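DNA processing protein DprA (PDB 3UQZ) binds single-stranded DNA cooperatively, protects it from nucleases and helps load the RecA recombinase onto it during natural transformation. Local coordinates at residues F106-V111 with A213-G218; V112-C117 with E223-S228; S140-G145 with T161-G166. All coordinates share one frame; numbering follows the deposited sequence.

Interaction 1: F106-V111 with A213-G218; sequences FPKVAV and AGLCRG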
loop_
_atom_site.group_PDB
_atom_site.type_symbol
_atom_site.label_atom_id
_atom_site.label_comp_id
_atom_site.label_asym_id
_atom_site.label_seq_id
_atom_site.Cartn_x
_atom_site.Cartn_y
_atom_site.Cartn_z
ATOM N N PHE A 106 3.057 -13.423 27.186
ATOM C CA PHE A 106 2.015 -13.376 26.172
ATOM C C PHE A 106 2.492 -12.961 24.777
ATOM O O PHE A 106 3.525 -12.277 24.672
ATOM C CB PHE A 106 0.911 -12.424 26.636
ATOM C CG PHE A 106 0.097 -12.945 27.783
ATOM C CD1 PHE A 106 -0.834 -13.961 27.590
ATOM C CD2 PHE A 106 0.252 -12.420 29.060
ATOM C CE1 PHE A 106 -1.612 -14.427 28.653
ATOM C CE2 PHE A 106 -0.525 -12.883 30.122
ATOM C CZ PHE A 106 -1.466 -13.869 29.909
ATOM N N PRO A 107 1.719 -13.285 23.691
ATOM C CA PRO A 107 2.110 -12.802 22.355
ATOM C C PRO A 107 1.991 -11.277 22.305
ATOM O O PRO A 107 1.021 -10.717 22.821
ATOM C CB PRO A 107 1.121 -13.504 21.417
ATOM C CG PRO A 107 0.537 -14.641 22.238
ATOM C CD PRO A 107 0.467 -14.071 23.612
ATOM N N LYS A 108 3.026 -10.613 21.749
ATOM C CA LYS A 108 3.147 -9.155 21.701
ATOM C C LYS A 108 3.259 -8.588 20.284
ATOM O O LYS A 108 3.861 -9.212 19.407
ATOM C CB LYS A 108 4.374 -8.708 22.520
ATOM C CG LYS A 108 4.320 -9.080 23.996
ATOM C CD LYS A 108 5.666 -8.952 24.699
ATOM C CE LYS A 108 6.621 -10.099 24.451
ATOM N NZ LYS A 108 6.180 -11.381 25.050
ATOM N N VAL A 109 2.700 -7.381 20.081
ATOM C CA VAL A 109 2.771 -6.636 18.828
ATOM C C VAL A 109 3.185 -5.200 19.140
ATOM O O VAL A 109 2.679 -4.597 20.091
ATOM C CB VAL A 109 1.495 -6.751 17.921
ATOM C CG1 VAL A 109 0.287 -5.998 18.495
ATOM C CG2 VAL A 109 1.782 -6.313 16.486
ATOM N N ALA A 110 4.154 -4.681 18.380
ATOM C CA ALA A 110 4.610 -3.309 18.541
ATOM C C ALA A 110 3.715 -2.355 17.711
ATOM O O ALA A 110 3.134 -2.765 16.708
ATOM C CB ALA A 110 6.054 -3.186 18.104
ATOM N N VAL A 111 3.549 -1.113 18.184
ATOM C CA VAL A 111 2.769 -0.068 17.516
ATOM C C VAL A 111 3.598 1.214 17.566
ATOM O O VAL A 111 3.933 1.701 18.651
ATOM C CB VAL A 111 1.323 0.139 18.055
ATOM C CG1 VAL A 111 0.563 1.148 17.194
ATOM C CG2 VAL A 111 0.550 -1.175 18.126
ATOM N N ALA A 213 10.698 -3.003 19.258
ATOM C CA ALA A 213 10.716 -3.897 18.104
ATOM C C ALA A 213 11.175 -5.305 18.489
ATOM O O ALA A 213 10.486 -6.264 18.159
ATOM C CB ALA A 213 11.608 -3.325 17.014
ATOM N N GLY A 214 12.286 -5.404 19.226
ATOM C CA GLY A 214 12.890 -6.660 19.674
ATOM C C GLY A 214 12.002 -7.579 20.490
ATOM O O GLY A 214 12.087 -8.803 20.368
ATOM N N LEU A 215 11.138 -6.990 21.324
ATOM C CA LEU A 215 10.179 -7.689 22.174
ATOM C C LEU A 215 9.104 -8.439 21.361
ATOM O O LEU A 215 8.574 -9.435 21.838
ATOM C CB LEU A 215 9.485 -6.632 23.047
ATOM C CG LEU A 215 9.445 -6.753 24.579
ATOM C CD1 LEU A 215 10.550 -7.613 25.146
ATOM C CD2 LEU A 215 9.458 -5.376 25.219
ATOM N N CYS A 216 8.770 -7.948 20.152
ATOM C CA CYS A 216 7.661 -8.444 19.327
ATOM C C CYS A 216 8.008 -9.149 18.017
ATOM O O CYS A 216 9.070 -8.925 17.439
ATOM C CB CYS A 216 6.656 -7.319 19.094
ATOM S SG CYS A 216 6.535 -6.147 20.465
ATOM N N ARG A 217 7.059 -9.973 17.529
ATOM C CA ARG A 217 7.169 -10.721 16.266
ATOM C C ARG A 217 6.686 -9.880 15.063
ATOM O O ARG A 217 6.962 -10.239 13.913
ATOM C CB ARG A 217 6.399 -12.052 16.343
ATOM C CG ARG A 217 6.815 -12.963 17.497
ATOM C CD ARG A 217 7.951 -13.891 17.128
ATOM N NE ARG A 217 7.506 -15.284 17.056
ATOM C CZ ARG A 217 7.513 -16.140 18.077
ATOM N NH1 ARG A 217 7.929 -15.753 19.276
ATOM N NH2 ARG A 217 7.101 -17.389 17.903
ATOM N N GLY A 218 5.993 -8.775 15.355
ATOM C CA GLY A 218 5.487 -7.833 14.365
ATOM C C GLY A 218 5.394 -6.410 14.872
ATOM O O GLY A 218 5.212 -6.181 16.074
HETATM O O HOH W 1 8.927 -12.071 23.782
#

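Interaction 2: V112-C117 with E223-S228; sequences VGSRAC and EAKMRS. With SO4 (sulfate ion), chain D.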
loop_
_atom_site.group_PDB
_atom_site.type_symbol
_atom_site.label_atom_id
_atom_site.label_comp_id
_atom_site.label_asym_id
_atom_site.label_seq_id
_atom_site.Cartn_x
_atom_site.Cartn_y
_atom_site.Cartn_z
ATOM N N VAL A 112 3.991 1.712 16.388
ATOM C CA VAL A 112 4.835 2.912 16.267
ATOM C C VAL A 112 4.215 3.927 15.311
ATOM O O VAL A 112 3.411 3.554 14.456
ATOM C CB VAL A 112 6.344 2.611 15.940
ATOM C CG1 VAL A 112 7.009 1.798 17.039
ATOM C CG2 VAL A 112 6.526 1.934 14.595
ATOM N N GLY A 113 4.600 5.186 15.463
ATOM C CA GLY A 113 4.115 6.259 14.608
ATOM C C GLY A 113 4.390 7.665 15.086
ATOM O O GLY A 113 4.988 7.875 16.140
ATOM N N SER A 114 3.914 8.633 14.304
ATOM C CA SER A 114 4.078 10.078 14.483
ATOM C C SER A 114 3.783 10.583 15.882
ATOM O O SER A 114 2.749 10.242 16.457
ATOM C CB SER A 114 3.219 10.836 13.474
ATOM O OG SER A 114 3.673 12.165 13.272
ATOM N N ARG A 115 4.698 11.411 16.414
ATOM C CA ARG A 115 4.587 12.084 17.714
ATOM C C ARG A 115 3.487 13.162 17.571
ATOM O O ARG A 115 2.705 13.371 18.492
ATOM C CB ARG A 115 5.940 12.723 18.127
ATOM C CG ARG A 115 6.684 12.054 19.290
ATOM C CD ARG A 115 7.636 10.904 18.892
ATOM N NE ARG A 115 8.672 10.671 19.912
ATOM C CZ ARG A 115 9.355 9.538 20.112
ATOM N NH1 ARG A 115 9.123 8.467 19.368
ATOM N NH2 ARG A 115 10.266 9.471 21.063
ATOM N N ALA A 116 3.405 13.800 16.385
ATOM C CA ALA A 116 2.422 14.825 16.024
ATOM C C ALA A 116 1.493 14.261 14.939
ATOM O O ALA A 116 1.485 14.718 13.792
ATOM C CB ALA A 116 3.135 16.082 15.526
ATOM N N CYS A 117 0.739 13.229 15.295
ATOM C CA CYS A 117 -0.170 12.588 14.359
ATOM C C CYS A 117 -1.468 13.395 14.209
ATOM O O CYS A 117 -1.718 14.329 14.973
ATOM C CB CYS A 117 -0.454 11.155 14.806
ATOM S SG CYS A 117 -1.534 11.036 16.254
ATOM N N GLU A 223 1.028 6.538 10.276
ATOM C CA GLU A 223 1.479 7.912 10.109
ATOM C C GLU A 223 2.974 8.088 10.337
ATOM O O GLU A 223 3.387 8.909 11.144
ATOM C CB GLU A 223 0.610 8.914 10.908
ATOM C CG GLU A 223 -0.846 8.935 10.463
ATOM C CD GLU A 223 -1.598 10.238 10.642
ATOM O OE1 GLU A 223 -1.155 11.088 11.449
ATOM O OE2 GLU A 223 -2.664 10.389 10.001
ATOM N N ALA A 224 3.781 7.317 9.614
ATOM C CA ALA A 224 5.230 7.435 9.664
ATOM C C ALA A 224 5.630 8.345 8.506
ATOM O O ALA A 224 5.206 8.125 7.370
ATOM C CB ALA A 224 5.883 6.067 9.534
ATOM N N LYS A 225 6.321 9.441 8.823
ATOM C CA LYS A 225 6.794 10.408 7.836
ATOM C C LYS A 225 8.093 9.885 7.249
ATOM O O LYS A 225 8.659 8.923 7.770
ATOM C CB LYS A 225 7.049 11.773 8.490
ATOM C CG LYS A 225 5.786 12.533 8.811
ATOM C CD LYS A 225 6.078 13.654 9.753
ATOM C CE LYS A 225 4.836 14.012 10.517
ATOM N NZ LYS A 225 4.985 15.315 11.212
HETATM N N MSE A 226 8.569 10.496 6.161
HETATM C CA MSE A 226 9.855 10.111 5.598
HETATM C C MSE A 226 10.916 10.596 6.579
HETATM O O MSE A 226 10.700 11.591 7.273
HETATM C CB MSE A 226 10.066 10.745 4.224
HETATM C CG MSE A 226 9.259 10.082 3.133
HETATM SE SE MSE A 226 9.656 8.190 2.838
HETATM C CE MSE A 226 8.738 8.033 1.123
ATOM N N ARG A 227 12.028 9.861 6.678
ATOM C CA ARG A 227 13.158 10.146 7.571
ATOM C C ARG A 227 12.758 10.384 9.052
ATOM O O ARG A 227 13.401 11.154 9.762
ATOM C CB ARG A 227 14.138 11.196 6.963
ATOM C CG ARG A 227 13.615 12.633 6.832
ATOM C CD ARG A 227 14.219 13.400 5.666
ATOM N NE ARG A 227 13.666 13.007 4.361
ATOM C CZ ARG A 227 12.538 13.488 3.835
ATOM N NH1 ARG A 227 11.801 14.368 4.503
ATOM N NH2 ARG A 227 12.134 13.076 2.637
ATOM N N SER A 228 11.690 9.689 9.503
ATOM C CA SER A 228 11.136 9.754 10.857
ATOM C C SER A 228 11.709 8.643 11.731
ATOM O O SER A 228 12.339 7.709 11.213
ATOM C CB SER A 228 9.617 9.616 10.807
ATOM O OG SER A 228 9.251 8.326 10.352
HETATM S S SO4 D . 8.472 10.617 14.842
HETATM O O1 SO4 D . 9.249 10.089 15.957
HETATM O O2 SO4 D . 9.351 11.422 13.972
HETATM O O3 SO4 D . 7.906 9.501 14.083
HETATM O O4 SO4 D . 7.394 11.457 15.344
#

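Interaction 3: S140-G145 with T161-G166; sequences SGLAKG and TIAVIG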
loop_
_atom_site.group_PDB
_atom_site.type_symbol
_atom_site.label_atom_id
_atom_site.label_comp_id
_atom_site.label_asym_id
_atom_site.label_seq_id
_atom_site.Cartn_x
_atom_site.Cartn_y
_atom_site.Cartn_z
ATOM N N SER A 140 4.367 -0.408 23.133
ATOM C CA SER A 140 4.660 0.924 22.606
ATOM C C SER A 140 5.515 1.734 23.587
ATOM O O SER A 140 5.812 1.241 24.667
ATOM C CB SER A 140 3.381 1.654 22.209
ATOM O OG SER A 140 3.674 2.628 21.223
ATOM N N GLY A 141 5.919 2.943 23.203
ATOM C CA GLY A 141 6.837 3.760 23.988
ATOM C C GLY A 141 6.345 4.964 24.750
ATOM O O GLY A 141 7.153 5.804 25.157
ATOM N N LEU A 142 5.036 5.066 24.968
ATOM C CA LEU A 142 4.422 6.150 25.761
ATOM C C LEU A 142 4.605 7.584 25.214
ATOM O O LEU A 142 4.293 8.545 25.915
ATOM C CB LEU A 142 4.888 6.042 27.228
ATOM C CG LEU A 142 3.879 6.111 28.358
ATOM C CD1 LEU A 142 2.475 5.705 27.938
ATOM C CD2 LEU A 142 4.340 5.251 29.485
ATOM N N ALA A 143 5.079 7.727 23.963
ATOM C CA ALA A 143 5.257 9.023 23.304
ATOM C C ALA A 143 3.886 9.619 22.977
ATOM O O ALA A 143 2.884 8.886 22.907
ATOM C CB ALA A 143 6.042 8.843 22.017
ATOM N N LYS A 144 3.835 10.944 22.758
ATOM C CA LYS A 144 2.574 11.563 22.379
ATOM C C LYS A 144 2.226 11.156 20.946
ATOM O O LYS A 144 3.112 10.760 20.190
ATOM C CB LYS A 144 2.580 13.092 22.596
ATOM C CG LYS A 144 3.525 13.914 21.732
ATOM C CD LYS A 144 3.465 15.385 22.150
ATOM C CE LYS A 144 4.456 16.256 21.407
ATOM N NZ LYS A 144 4.543 17.627 21.986
ATOM N N GLY A 145 0.944 11.154 20.626
ATOM C CA GLY A 145 0.500 10.791 19.290
ATOM C C GLY A 145 0.079 9.350 19.166
ATOM O O GLY A 145 -0.746 8.885 19.953
ATOM N N THR A 161 -1.172 -3.837 27.922
ATOM C CA THR A 161 -0.138 -3.006 27.299
ATOM C C THR A 161 1.227 -2.999 28.029
ATOM O O THR A 161 1.275 -3.037 29.262
ATOM C CB THR A 161 -0.668 -1.584 26.981
ATOM O OG1 THR A 161 0.209 -0.968 26.041
ATOM C CG2 THR A 161 -0.779 -0.694 28.203
ATOM N N ILE A 162 2.329 -2.924 27.251
ATOM C CA ILE A 162 3.694 -2.779 27.776
ATOM C C ILE A 162 4.247 -1.459 27.247
ATOM O O ILE A 162 4.187 -1.218 26.041
ATOM C CB ILE A 162 4.655 -3.965 27.433
ATOM C CG1 ILE A 162 4.165 -5.296 28.025
ATOM C CG2 ILE A 162 6.106 -3.666 27.884
ATOM C CD1 ILE A 162 4.878 -6.530 27.487
ATOM N N ALA A 163 4.785 -0.609 28.138
ATOM C CA ALA A 163 5.443 0.649 27.769
ATOM C C ALA A 163 6.960 0.527 27.968
ATOM O O ALA A 163 7.412 0.018 29.000
ATOM C CB ALA A 163 4.907 1.803 28.585
ATOM N N VAL A 164 7.741 0.957 26.967
ATOM C CA VAL A 164 9.214 0.968 27.023
ATOM C C VAL A 164 9.595 2.465 27.018
ATOM O O VAL A 164 9.309 3.167 26.051
ATOM C CB VAL A 164 9.871 0.140 25.873
ATOM C CG1 VAL A 164 11.383 0.034 26.041
ATOM C CG2 VAL A 164 9.255 -1.254 25.789
ATOM N N ILE A 165 10.113 2.973 28.136
ATOM C CA ILE A 165 10.426 4.400 28.259
ATOM C C ILE A 165 11.891 4.769 27.987
ATOM O O ILE A 165 12.762 3.892 27.923
ATOM C CB ILE A 165 9.886 4.982 29.596
ATOM C CG1 ILE A 165 10.464 4.243 30.826
ATOM C CG2 ILE A 165 8.348 5.001 29.591
ATOM C CD1 ILE A 165 10.199 4.907 32.188
ATOM N N GLY A 166 12.130 6.067 27.792
ATOM C CA GLY A 166 13.457 6.637 27.560
ATOM C C GLY A 166 13.975 7.479 28.713
ATOM O O GLY A 166 14.827 8.348 28.526
#

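Interaction 1: F106-V111 with A213-G218
The peptide group joining Val-109 to Ala-110 meets Cys-216 on one face and Gly-218 at its edge. Over the face lies the thiol of Cys-216, its SG 3.7 Å from Val-109 C and 3.5 Å from Ala-110 N. At the edge, Ala-110 N donates to Gly-218 O over 2.9 Å, almost straight at 169°. The same oxygen touches the side of Val-109, at 3.5 Å from CG2. Cys-216 SG also rests on the methyl of Ala-110.

Lys-108 works differently. Bends at chi3 and chi4 fold the chain back, so that CE passes 3.3 Å from Leu-215 O while NZ turns to its own segment and binds Phe-106 O at 2.8 Å, with Leu-104 O as a further acceptor. A water joins NZ, weakly, to Leu-215 O. An ammonium group beside Leu-215 O is thus held largely by backbone carbonyls.

The contact illustrates how a doubly wound sheet receives a returning chain: the chain leaving helix 204-215 packs against strand 108-113 and turns directly into strand 218-222 alongside it, while strand 137-140 pairs with the other edge of 108-113.

Interaction 2: V112-C117 with E223-S228
Ser-114 and Glu-223 share the one hydrogen bond across the contact, and it is weak: Ser-114 N reaches Glu-223 O over 3.2 Å with an N-H...O angle of only 135°. A firmer bond runs to a sulfate ion, probably from the crystallisation liquor, whose O4 accepts from Arg-115 N at 2.9 Å and 158°. Within 223-228, a type II turn from Lys-225 to Ser-228 is spanned by a side-chain bond from Ser-228 OG to Lys-225 O at 2.7 Å; the same hydroxyl weakly caps Leu-231 N at the start of helix 229-239.

These loops follow the C-terminal ends of strands 108-113 and 218-222, where the chain order of a Rossmann-like sheet switches direction. Such a switch opens a crevice that commonly receives ligands, and the sulfate sits there, between the backbone of 113-115 and Ser-228.

The other contacts across the loops are made by side chains without a hydrogen bond between the two segments. The hydroxyl of Ser-114 swings away from the backbone N (chi1 -159°) and meets Lys-225 CE at 3.5 Å. The carboxylate of Glu-223 stretches along the other loop, OE1 lying 3.4 Å from Cys-117 CA. Outside the two segments, Ser-118 OG gives OE2 a hydrogen bond. Around the anion, Arg-115 lays its aliphatic part alongside, CD 3.4 Å from sulfate O1, and its guanidinium stands oblique to that oxygen, a nearness that is probably favourable electrostatically; Ser-228 CB approaches O2 at 3.7 Å.

Interaction 3: S140-G145 with T161-G166
Leu-142 and Ala-163 make the main side-chain contact beside two paired parallel strands. Leu-142 CB lies 4.5 Å from Ala-163 CB, and CG keeps about the same distance from it. Of the two branches, CD2 closes to 3.6 Å from that methyl, whereas CD1 stays farther off, at 4.6 Å from Ala-163 CB. The same CD2 meets Ile-165 CG2 at 4.0 Å, the leucine and isoleucine lying side by side and pointing the same way. One branch of Leu-142 therefore covers both Ala-163 and Ile-165.

Ser-140 supplies the backbone pairing beside it. Its N donates to Ile-162 O at 3.0 Å (167°), and its O accepts from Val-164 N, also at 3.0 Å. The two bonds straddle Ala-163, as a parallel bridge requires, and the alpha C-H of Ala-163 adds a contact to Ser-140 O. The hydroxyl of Ser-140 turns instead to Val-111 O, tying in the next strand.

The arrangement belongs to a beta-alpha-beta unit: strand 137-140, helix 146-157 and strand 161-164. Ser-140 and Leu-142 pack on His-151 of that helix, Leu-142 and Ile-165 also reach helix 178-187, and Val-164 packs against helix 204-215.

All three contacts belong to one Rossmann-like domain and its largely parallel sheet. Along the chain, 106-111 and 112-117 come first, then both segments of interaction 3, then 213-218 and 223-228; interactions 1 and 2 each join segments more than 100 residues apart, and their segments alternate along the chain, whereas interaction 3 spans a single helical crossover. Interactions 1 and 2 occupy successive parts of strand 108-113 and its following loop, their centres about 19 Å apart. Interaction 3, about 13 and 14 Å from their respective centres, lies on the other side of that strand, and its loop packs Ala-143 and Lys-144 against Arg-115. Strand 108-113 thus joins the two halves of the sheet beside the sulfate-occupied crevice.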